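ADP-dependent (S)-NAD(P)H-hydrate dehydratase (Streptococcus mutans, PDB 3BGK) probably catalyses the ADP-dependent dehydration of the S-form of NAD(P)HX, a damaged hydrated nicotinamide cofactor, and so restores NAD(P)H while releasing AMP and phosphate. Local coordinates at residues Ser120-Met131 and Phe145-Gln156; Met76-Ser84 and Pro295-Met306. All blocks are in the same frame, centred on the assembly; numbering follows the deposited sequence.

Interaction 1 of 2, residues Ser120-Met131 and Phe145-Gln156; sequences SEQITAADVVLM and FDVVWQAIEPKQ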
loop_
_atom_site.group_PDB
_atom_site.type_symbol
_atom_site.label_atom_id
_atom_site.label_comp_id
_atom_site.label_asym_id
_atom_site.label_seq_id
_atom_site.Cartn_x
_atom_site.Cartn_y
_atom_site.Cartn_z
ATOM N N SER A 120 -12.374 1.263 -26.612
ATOM C CA SER A 120 -12.143 1.634 -28.009
ATOM C C SER A 120 -11.356 2.937 -28.138
ATOM O O SER A 120 -10.329 2.976 -28.820
ATOM C CB SER A 120 -13.467 1.739 -28.771
ATOM O OG SER A 120 -13.798 0.506 -29.383
ATOM N N GLU A 121 -11.846 3.991 -27.482
ATOM C CA GLU A 121 -11.181 5.294 -27.454
ATOM C C GLU A 121 -9.728 5.155 -27.014
ATOM O O GLU A 121 -8.834 5.749 -27.615
ATOM C CB GLU A 121 -11.917 6.264 -26.515
ATOM C CG GLU A 121 -13.247 6.792 -27.048
ATOM N N GLN A 122 -9.501 4.351 -25.977
ATOM C CA GLN A 122 -8.164 4.172 -25.419
ATOM C C GLN A 122 -7.208 3.413 -26.338
ATOM O O GLN A 122 -6.000 3.665 -26.315
ATOM C CB GLN A 122 -8.224 3.518 -24.029
ATOM C CG GLN A 122 -8.763 4.436 -22.925
ATOM C CD GLN A 122 -7.918 5.690 -22.703
ATOM O OE1 GLN A 122 -6.684 5.640 -22.732
ATOM N NE2 GLN A 122 -8.582 6.815 -22.465
ATOM N N ILE A 123 -7.740 2.501 -27.148
ATOM C CA ILE A 123 -6.928 1.796 -28.141
ATOM C C ILE A 123 -6.356 2.787 -29.166
ATOM O O ILE A 123 -5.150 2.749 -29.454
ATOM C CB ILE A 123 -7.699 0.637 -28.827
ATOM C CG1 ILE A 123 -7.887 -0.531 -27.852
ATOM C CG2 ILE A 123 -6.951 0.133 -30.061
ATOM C CD1 ILE A 123 -9.106 -1.394 -28.142
ATOM N N THR A 124 -7.206 3.685 -29.679
ATOM C CA THR A 124 -6.787 4.718 -30.646
ATOM C C THR A 124 -5.797 5.740 -30.078
ATOM O O THR A 124 -5.041 6.353 -30.835
ATOM C CB THR A 124 -7.987 5.518 -31.241
ATOM O OG1 THR A 124 -8.431 6.496 -30.293
ATOM C CG2 THR A 124 -9.151 4.603 -31.626
ATOM N N ALA A 125 -5.826 5.948 -28.763
ATOM C CA ALA A 125 -4.891 6.864 -28.096
ATOM C C ALA A 125 -3.528 6.211 -27.786
ATOM O O ALA A 125 -2.543 6.905 -27.531
ATOM C CB ALA A 125 -5.519 7.423 -26.826
ATOM N N ALA A 126 -3.480 4.879 -27.816
ATOM C CA ALA A 126 -2.268 4.128 -27.479
ATOM C C ALA A 126 -1.324 3.940 -28.668
ATOM O O ALA A 126 -1.776 3.813 -29.810
ATOM C CB ALA A 126 -2.646 2.771 -26.892
ATOM N N ASP A 127 -0.019 3.921 -28.389
ATOM C CA ASP A 127 1.002 3.546 -29.378
ATOM C C ASP A 127 1.314 2.050 -29.299
ATOM O O ASP A 127 1.625 1.415 -30.303
ATOM C CB ASP A 127 2.297 4.325 -29.147
ATOM C CG ASP A 127 2.096 5.824 -29.175
ATOM O OD1 ASP A 127 1.565 6.346 -30.183
ATOM O OD2 ASP A 127 2.480 6.488 -28.188
ATOM N N VAL A 128 1.239 1.506 -28.086
ATOM C CA VAL A 128 1.537 0.104 -27.815
ATOM C C VAL A 128 0.382 -0.499 -27.021
ATOM O O VAL A 128 -0.071 0.086 -26.038
ATOM C CB VAL A 128 2.862 -0.037 -27.020
ATOM C CG1 VAL A 128 3.048 -1.462 -26.486
ATOM C CG2 VAL A 128 4.055 0.376 -27.888
ATOM N N VAL A 129 -0.105 -1.654 -27.461
ATOM C CA VAL A 129 -1.169 -2.349 -26.744
ATOM C C VAL A 129 -0.669 -3.703 -26.248
ATOM O O VAL A 129 -0.328 -4.587 -27.043
ATOM C CB VAL A 129 -2.467 -2.493 -27.590
ATOM C CG1 VAL A 129 -3.526 -3.319 -26.842
ATOM C CG2 VAL A 129 -3.027 -1.118 -27.949
ATOM N N LEU A 130 -0.593 -3.842 -24.925
ATOM C CA LEU A 130 -0.203 -5.100 -24.310
ATOM C C LEU A 130 -1.442 -5.806 -23.786
ATOM O O LEU A 130 -2.017 -5.421 -22.769
ATOM C CB LEU A 130 0.832 -4.891 -23.192
ATOM C CG LEU A 130 1.130 -6.043 -22.218
ATOM C CD1 LEU A 130 1.476 -7.368 -22.920
ATOM C CD2 LEU A 130 2.235 -5.650 -21.259
HETATM N N MSE A 131 -1.845 -6.852 -24.487
HETATM C CA MSE A 131 -3.014 -7.603 -24.090
HETATM C C MSE A 131 -2.610 -9.003 -23.653
HETATM O O MSE A 131 -1.817 -9.655 -24.318
HETATM C CB MSE A 131 -3.994 -7.652 -25.250
HETATM C CG MSE A 131 -5.315 -8.315 -24.941
HETATM SE SE MSE A 131 -6.400 -8.470 -26.553
HETATM C CE MSE A 131 -5.045 -9.102 -27.808
ATOM N N PHE A 145 -10.883 -9.423 -26.504
ATOM C CA PHE A 145 -9.887 -9.781 -27.507
ATOM C C PHE A 145 -10.335 -9.257 -28.862
ATOM O O PHE A 145 -9.564 -8.601 -29.571
ATOM C CB PHE A 145 -9.684 -11.294 -27.582
ATOM C CG PHE A 145 -8.592 -11.710 -28.530
ATOM C CD1 PHE A 145 -7.295 -11.913 -28.069
ATOM C CD2 PHE A 145 -8.857 -11.890 -29.881
ATOM C CE1 PHE A 145 -6.281 -12.293 -28.943
ATOM C CE2 PHE A 145 -7.853 -12.264 -30.759
ATOM C CZ PHE A 145 -6.566 -12.469 -30.292
ATOM N N ASP A 146 -11.598 -9.529 -29.192
ATOM C CA ASP A 146 -12.167 -9.184 -30.491
ATOM C C ASP A 146 -12.386 -7.685 -30.706
ATOM O O ASP A 146 -12.342 -7.219 -31.843
ATOM C CB ASP A 146 -13.453 -9.980 -30.745
ATOM C CG ASP A 146 -13.186 -11.459 -31.001
ATOM O OD1 ASP A 146 -12.196 -11.796 -31.690
ATOM O OD2 ASP A 146 -13.976 -12.290 -30.513
ATOM N N VAL A 147 -12.616 -6.940 -29.624
ATOM C CA VAL A 147 -12.703 -5.477 -29.702
ATOM C C VAL A 147 -11.336 -4.930 -30.104
ATOM O O VAL A 147 -11.206 -4.227 -31.113
ATOM C CB VAL A 147 -13.170 -4.829 -28.364
ATOM C CG1 VAL A 147 -13.064 -3.305 -28.423
ATOM C CG2 VAL A 147 -14.594 -5.237 -28.042
ATOM N N VAL A 148 -10.325 -5.293 -29.315
ATOM C CA VAL A 148 -8.935 -4.902 -29.545
ATOM C C VAL A 148 -8.503 -5.277 -30.951
ATOM O O VAL A 148 -8.020 -4.428 -31.690
ATOM C CB VAL A 148 -7.995 -5.557 -28.502
ATOM C CG1 VAL A 148 -6.523 -5.311 -28.844
ATOM C CG2 VAL A 148 -8.330 -5.051 -27.116
ATOM N N TRP A 149 -8.704 -6.540 -31.320
ATOM C CA TRP A 149 -8.305 -7.052 -32.629
ATOM C C TRP A 149 -8.872 -6.248 -33.805
ATOM O O TRP A 149 -8.205 -6.089 -34.826
ATOM C CB TRP A 149 -8.687 -8.529 -32.762
ATOM C CG TRP A 149 -7.898 -9.241 -33.817
ATOM C CD1 TRP A 149 -8.318 -9.573 -35.079
ATOM C CD2 TRP A 149 -6.540 -9.681 -33.716
ATOM N NE1 TRP A 149 -7.301 -10.201 -35.762
ATOM C CE2 TRP A 149 -6.200 -10.280 -34.950
ATOM C CE3 TRP A 149 -5.576 -9.630 -32.699
ATOM C CZ2 TRP A 149 -4.940 -10.829 -35.195
ATOM C CZ3 TRP A 149 -4.320 -10.178 -32.942
ATOM C CH2 TRP A 149 -4.015 -10.765 -34.183
ATOM N N GLN A 150 -10.094 -5.737 -33.662
ATOM C CA GLN A 150 -10.720 -4.925 -34.719
ATOM C C GLN A 150 -10.351 -3.434 -34.647
ATOM O O GLN A 150 -10.509 -2.699 -35.627
ATOM C CB GLN A 150 -12.245 -5.095 -34.715
ATOM C CG GLN A 150 -12.721 -6.478 -35.174
ATOM N N ALA A 151 -9.855 -3.003 -33.489
ATOM C CA ALA A 151 -9.512 -1.599 -33.267
ATOM C C ALA A 151 -8.021 -1.274 -33.461
ATOM O O ALA A 151 -7.641 -0.099 -33.526
ATOM C CB ALA A 151 -9.993 -1.152 -31.883
ATOM N N ILE A 152 -7.185 -2.307 -33.552
ATOM C CA ILE A 152 -5.745 -2.112 -33.758
ATOM C C ILE A 152 -5.472 -1.479 -35.118
ATOM O O ILE A 152 -6.135 -1.784 -36.110
ATOM C CB ILE A 152 -4.918 -3.430 -33.562
ATOM C CG1 ILE A 152 -4.952 -3.903 -32.099
ATOM C CG2 ILE A 152 -3.471 -3.267 -34.038
ATOM C CD1 ILE A 152 -4.358 -2.924 -31.073
ATOM N N GLU A 153 -4.496 -0.577 -35.133
ATOM C CA GLU A 153 -4.127 0.191 -36.308
ATOM C C GLU A 153 -2.723 -0.237 -36.739
ATOM O O GLU A 153 -1.970 -0.768 -35.922
ATOM C CB GLU A 153 -4.184 1.688 -35.971
ATOM C CG GLU A 153 -5.539 2.150 -35.372
ATOM C CD GLU A 153 -5.491 3.540 -34.726
ATOM O OE1 GLU A 153 -6.569 4.042 -34.342
ATOM O OE2 GLU A 153 -4.394 4.135 -34.597
ATOM N N PRO A 154 -2.370 -0.034 -38.024
ATOM C CA PRO A 154 -1.067 -0.483 -38.566
ATOM C C PRO A 154 0.197 0.134 -37.928
ATOM O O PRO A 154 1.250 -0.514 -37.903
ATOM C CB PRO A 154 -1.150 -0.089 -40.044
ATOM C CG PRO A 154 -2.623 0.066 -40.319
ATOM C CD PRO A 154 -3.195 0.614 -39.062
ATOM N N LYS A 155 0.100 1.365 -37.428
ATOM C CA LYS A 155 1.246 2.027 -36.781
ATOM C C LYS A 155 1.479 1.584 -35.323
ATOM O O LYS A 155 2.481 1.964 -34.706
ATOM C CB LYS A 155 1.093 3.557 -36.846
ATOM N N GLN A 156 0.558 0.786 -34.789
ATOM C CA GLN A 156 0.613 0.348 -33.399
ATOM C C GLN A 156 1.400 -0.947 -33.213
ATOM O O GLN A 156 1.372 -1.823 -34.076
ATOM C CB GLN A 156 -0.798 0.131 -32.866
ATOM C CG GLN A 156 -1.614 1.382 -32.657
ATOM C CD GLN A 156 -2.961 1.069 -32.050
ATOM O OE1 GLN A 156 -3.602 0.083 -32.416
ATOM N NE2 GLN A 156 -3.397 1.896 -31.110
#

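Interaction 2 of 2, residues Met76-Ser84 and Pro295-Met306; sequences MAALACVNS and PTRISAEITRVM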
loop_
_atom_site.group_PDB
_atom_site.type_symbol
_atom_site.label_atom_id
_atom_site.label_comp_id
_atom_site.label_asym_id
_atom_site.label_seq_id
_atom_site.Cartn_x
_atom_site.Cartn_y
_atom_site.Cartn_z
HETATM N N MSE A 76 1.391 -6.111 -12.017
HETATM C CA MSE A 76 2.833 -6.348 -12.107
HETATM C C MSE A 76 3.396 -5.954 -13.459
HETATM O O MSE A 76 4.523 -5.466 -13.548
HETATM C CB MSE A 76 3.175 -7.789 -11.756
HETATM C CG MSE A 76 3.121 -8.047 -10.267
HETATM SE SE MSE A 76 3.494 -9.888 -9.785
HETATM C CE MSE A 76 1.992 -10.810 -10.635
ATOM N N ALA A 77 2.605 -6.145 -14.510
ATOM C CA ALA A 77 2.971 -5.643 -15.827
ATOM C C ALA A 77 2.925 -4.110 -15.840
ATOM O O ALA A 77 3.826 -3.463 -16.374
ATOM C CB ALA A 77 2.066 -6.228 -16.888
ATOM N N ALA A 78 1.888 -3.535 -15.231
ATOM C CA ALA A 78 1.776 -2.081 -15.119
ATOM C C ALA A 78 2.979 -1.478 -14.394
ATOM O O ALA A 78 3.607 -0.549 -14.900
ATOM C CB ALA A 78 0.486 -1.693 -14.429
ATOM N N LEU A 79 3.292 -2.020 -13.215
ATOM C CA LEU A 79 4.454 -1.597 -12.434
ATOM C C LEU A 79 5.735 -1.619 -13.257
ATOM O O LEU A 79 6.510 -0.666 -13.220
ATOM C CB LEU A 79 4.620 -2.463 -11.180
ATOM C CG LEU A 79 3.802 -2.101 -9.934
ATOM C CD1 LEU A 79 3.960 -3.177 -8.862
ATOM C CD2 LEU A 79 4.192 -0.734 -9.376
ATOM N N ALA A 80 5.950 -2.698 -14.006
ATOM C CA ALA A 80 7.138 -2.810 -14.840
ATOM C C ALA A 80 7.141 -1.778 -15.964
ATOM O O ALA A 80 8.175 -1.173 -16.260
ATOM C CB ALA A 80 7.265 -4.210 -15.402
ATOM N N CYS A 81 5.977 -1.571 -16.572
ATOM C CA CYS A 81 5.857 -0.686 -17.723
ATOM C C CYS A 81 6.138 0.766 -17.365
ATOM O O CYS A 81 6.832 1.462 -18.108
ATOM C CB CYS A 81 4.474 -0.809 -18.364
ATOM S SG CYS A 81 4.359 0.036 -19.952
ATOM N N VAL A 82 5.601 1.214 -16.228
ATOM C CA VAL A 82 5.801 2.590 -15.762
ATOM C C VAL A 82 7.257 2.783 -15.371
ATOM O O VAL A 82 7.895 3.768 -15.758
ATOM C CB VAL A 82 4.867 2.958 -14.576
ATOM C CG1 VAL A 82 5.137 4.376 -14.091
ATOM C CG2 VAL A 82 3.416 2.843 -14.987
ATOM N N ASN A 83 7.788 1.821 -14.626
ATOM C CA ASN A 83 9.146 1.927 -14.129
ATOM C C ASN A 83 10.190 1.868 -15.238
ATOM O O ASN A 83 11.276 2.419 -15.088
ATOM C CB ASN A 83 9.399 0.890 -13.032
ATOM C CG ASN A 83 8.694 1.243 -11.728
ATOM O OD1 ASN A 83 8.887 2.333 -11.186
ATOM N ND2 ASN A 83 7.880 0.327 -11.217
ATOM N N SER A 84 9.842 1.235 -16.360
ATOM C CA SER A 84 10.690 1.238 -17.558
ATOM C C SER A 84 10.711 2.579 -18.303
ATOM O O SER A 84 11.562 2.805 -19.167
ATOM C CB SER A 84 10.286 0.109 -18.505
ATOM O OG SER A 84 10.381 -1.135 -17.834
ATOM N N PRO A 295 9.017 -10.478 -8.504
ATOM C CA PRO A 295 8.705 -9.632 -9.661
ATOM C C PRO A 295 8.601 -8.133 -9.323
ATOM O O PRO A 295 9.150 -7.303 -10.053
ATOM C CB PRO A 295 7.359 -10.180 -10.132
ATOM C CG PRO A 295 7.356 -11.606 -9.686
ATOM C CD PRO A 295 8.082 -11.617 -8.384
ATOM N N THR A 296 7.931 -7.788 -8.224
ATOM C CA THR A 296 7.815 -6.377 -7.815
ATOM C C THR A 296 9.125 -5.782 -7.295
ATOM O O THR A 296 9.286 -4.557 -7.307
ATOM C CB THR A 296 6.727 -6.147 -6.739
ATOM O OG1 THR A 296 7.018 -6.945 -5.583
ATOM C CG2 THR A 296 5.345 -6.490 -7.278
ATOM N N ARG A 297 10.040 -6.630 -6.823
ATOM C CA ARG A 297 11.346 -6.154 -6.364
ATOM C C ARG A 297 12.213 -5.760 -7.557
ATOM O O ARG A 297 13.030 -4.844 -7.453
ATOM C CB ARG A 297 12.093 -7.202 -5.525
ATOM C CG ARG A 297 11.318 -7.839 -4.377
ATOM C CD ARG A 297 11.276 -6.985 -3.124
ATOM N NE ARG A 297 10.563 -7.675 -2.044
ATOM C CZ ARG A 297 9.241 -7.647 -1.864
ATOM N NH1 ARG A 297 8.696 -8.314 -0.851
ATOM N NH2 ARG A 297 8.462 -6.955 -2.688
ATOM N N ILE A 298 12.041 -6.467 -8.676
ATOM C CA ILE A 298 12.745 -6.163 -9.927
ATOM C C ILE A 298 12.276 -4.829 -10.518
ATOM O O ILE A 298 13.089 -4.027 -10.978
ATOM C CB ILE A 298 12.535 -7.282 -10.967
ATOM C CG1 ILE A 298 13.320 -8.529 -10.566
ATOM C CG2 ILE A 298 12.945 -6.830 -12.363
ATOM C CD1 ILE A 298 13.009 -9.754 -11.412
ATOM N N SER A 299 10.959 -4.617 -10.502
ATOM C CA SER A 299 10.337 -3.389 -11.000
ATOM C C SER A 299 10.839 -2.140 -10.291
ATOM O O SER A 299 11.078 -1.108 -10.932
ATOM C CB SER A 299 8.814 -3.471 -10.886
ATOM O OG SER A 299 8.290 -4.325 -11.882
ATOM N N ALA A 300 11.000 -2.247 -8.975
ATOM C CA ALA A 300 11.477 -1.151 -8.139
ATOM C C ALA A 300 12.887 -0.685 -8.523
ATOM O O ALA A 300 13.234 0.491 -8.324
ATOM C CB ALA A 300 11.432 -1.560 -6.666
ATOM N N GLU A 301 13.676 -1.604 -9.086
ATOM C CA GLU A 301 15.083 -1.355 -9.430
ATOM C C GLU A 301 15.309 -0.847 -10.846
ATOM O O GLU A 301 16.383 -0.322 -11.146
ATOM C CB GLU A 301 15.914 -2.625 -9.218
ATOM C CG GLU A 301 15.944 -3.127 -7.770
ATOM C CD GLU A 301 16.516 -2.104 -6.805
ATOM O OE1 GLU A 301 17.548 -1.468 -7.129
ATOM O OE2 GLU A 301 15.927 -1.927 -5.720
ATOM N N ILE A 302 14.293 -0.982 -11.701
ATOM C CA ILE A 302 14.405 -0.704 -13.140
ATOM C C ILE A 302 15.074 0.627 -13.518
ATOM O O ILE A 302 16.092 0.601 -14.209
ATOM C CB ILE A 302 13.045 -0.895 -13.893
ATOM C CG1 ILE A 302 12.622 -2.367 -13.876
ATOM C CG2 ILE A 302 13.155 -0.415 -15.342
ATOM C CD1 ILE A 302 11.216 -2.628 -14.373
ATOM N N THR A 303 14.535 1.772 -13.088
ATOM C CA THR A 303 15.134 3.053 -13.516
ATOM C C THR A 303 16.551 3.305 -13.039
ATOM O O THR A 303 17.337 3.899 -13.765
ATOM C CB THR A 303 14.311 4.323 -13.196
ATOM O OG1 THR A 303 13.627 4.190 -11.946
ATOM C CG2 THR A 303 13.355 4.598 -14.303
ATOM N N ARG A 304 16.872 2.877 -11.821
ATOM C CA ARG A 304 18.239 3.027 -11.323
ATOM C C ARG A 304 19.218 2.313 -12.257
ATOM O O ARG A 304 20.299 2.829 -12.542
ATOM C CB ARG A 304 18.377 2.511 -9.888
ATOM C CG ARG A 304 19.774 2.695 -9.312
ATOM C CD ARG A 304 19.931 2.065 -7.926
ATOM N NE ARG A 304 19.553 0.648 -7.882
ATOM C CZ ARG A 304 20.287 -0.351 -8.372
ATOM N NH1 ARG A 304 21.448 -0.110 -8.979
ATOM N NH2 ARG A 304 19.850 -1.602 -8.268
ATOM N N VAL A 305 18.818 1.145 -12.750
ATOM C CA VAL A 305 19.678 0.333 -13.608
ATOM C C VAL A 305 19.664 0.835 -15.055
ATOM O O VAL A 305 20.706 0.859 -15.706
ATOM C CB VAL A 305 19.321 -1.168 -13.530
ATOM C CG1 VAL A 305 20.224 -1.987 -14.437
ATOM C CG2 VAL A 305 19.426 -1.667 -12.087
HETATM N N MSE A 306 18.497 1.241 -15.548
HETATM C CA MSE A 306 18.408 1.869 -16.864
HETATM C C MSE A 306 19.268 3.128 -16.906
HETATM O O MSE A 306 19.958 3.371 -17.897
HETATM C CB MSE A 306 16.961 2.195 -17.241
HETATM C CG MSE A 306 16.121 0.982 -17.574
HETATM SE SE MSE A 306 14.340 1.407 -18.237
HETATM C CE MSE A 306 14.822 2.066 -20.008
HETATM O O HOH W 1 6.422 -6.214 -11.613
#

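Interaction 1 of 2, residues Ser120-Met131 and Phe145-Gln156
Gln156 sends its carboxamide across to the end of helix 116-125, where NE2 lies between two backbone carbonyls. The stronger bond, 2.8 Å from Gln156 NE2 to Ala126 O, is fairly straight (160° at the hydrogen); the acceptor lies close to the amide plane, although the nitrogen stands above the carbonyl plane. Gln156 NE2 also meets Ile123 O, in a weak bond with a bent angle. With CG beside the backbone nitrogen and the chain extended beyond it, the amide reaches this helix end while its OE1 turns back to accept Glu153 N at 2.9 Å, inside the type I turn 153-156. Both ends of the amide are thus engaged, which fixes its rotation.

Beside these amide bonds, Ile123 divides its branches over the helix 145-151: CG2 rests 3.8 Å from Ala151 CB, and CD1 lies over the backbone at Val148 CA. Val129 points from its strand at two partners, CG1 meeting Val148 CG1 tip to tip and CG2 meeting Ile152 CD1 at 3.8 Å. Further along the strand, selenomethionine Met131 bends at chi3 (45°), bringing CE 3.6 Å from Phe145 CE1. Its SE sits 4.8 Å from the Phe145 ring centroid, 47° off the normal, an oblique Met-aromatic contact; the same SE faces Val148 CB.

Helix 116-125 packs alongside helix 139-151, which runs roughly antiparallel to strand 128-131. Strand 157-161 pairs with 128-131 in parallel, so 128-131, 139-151 and 157-161 form a beta-alpha-beta crossover of the alpha/beta three-layer sandwich.

Interaction 2 of 2, residues Met76-Ser84 and Pro295-Met306
Two nearly parallel helices meet here in a buried helix-helix contact on one side of the alpha/beta three-layer sandwich, joining helix 71-83 to the C-terminal helix 295-310. Their local axes differ by 8° and approach to 8.5 Å, a close spacing consistent with the small residues Ala80 and Ser299 at the middle, whose CA atoms are 5.0 Å apart. Ser299 OG lies 3.5 Å from Ala80 CA, pressed against the backbone of the facing helix.

At one end, Met76, a selenomethionine, lies side by side with Pro295, its SE meeting the ring at CB, while Thr296 CG2 crosses Leu79 at CD1, 3.9 Å away. The hydroxyl of Thr296 turns outward to bond Glu107 of the third subunit, so this end also faces a tetramer interface. At the other end, Asn83 CB sits against Ser299 O. The Ile302 branch opposite its own backbone nitrogen carries CG2 to within 3.7 Å of Ser84 CA, and the other branch brings CD1 beside Ser84 OG. That hydroxyl is itself committed within its helix, to Ala80 O at 2.7 Å.

The direct contacts are van der Waals, but one water provides a polar link: it donates to Met76 O at 2.8 Å and weakly to Pro295 O, and it lies 2.7 Å from Ser299 OG.

Overall arrangement
Interaction 2 brings together segments more than 200 residues apart in sequence, and interaction 1 is nested inside the loop it closes. Their centres are 24 Å apart; the nearest atoms come to about 4 Å without touching. Both belong to the same sandwich, strand 128-131 of interaction 1 pairing with strand 60-64, which leads into helix 71-83 of interaction 2. The predicted (6S)-NADPHX site lies closer to interaction 2: the Met76 side chain is about 4 Å from that of Asp251 and about 6 Å from a bound phosphate, probably from the crystallisation liquor, whereas the Met131 side chain is about 9 Å from Gly134 of the same site. Interaction 2 also borders two other subunits of the tetramer; interaction 1 touches none.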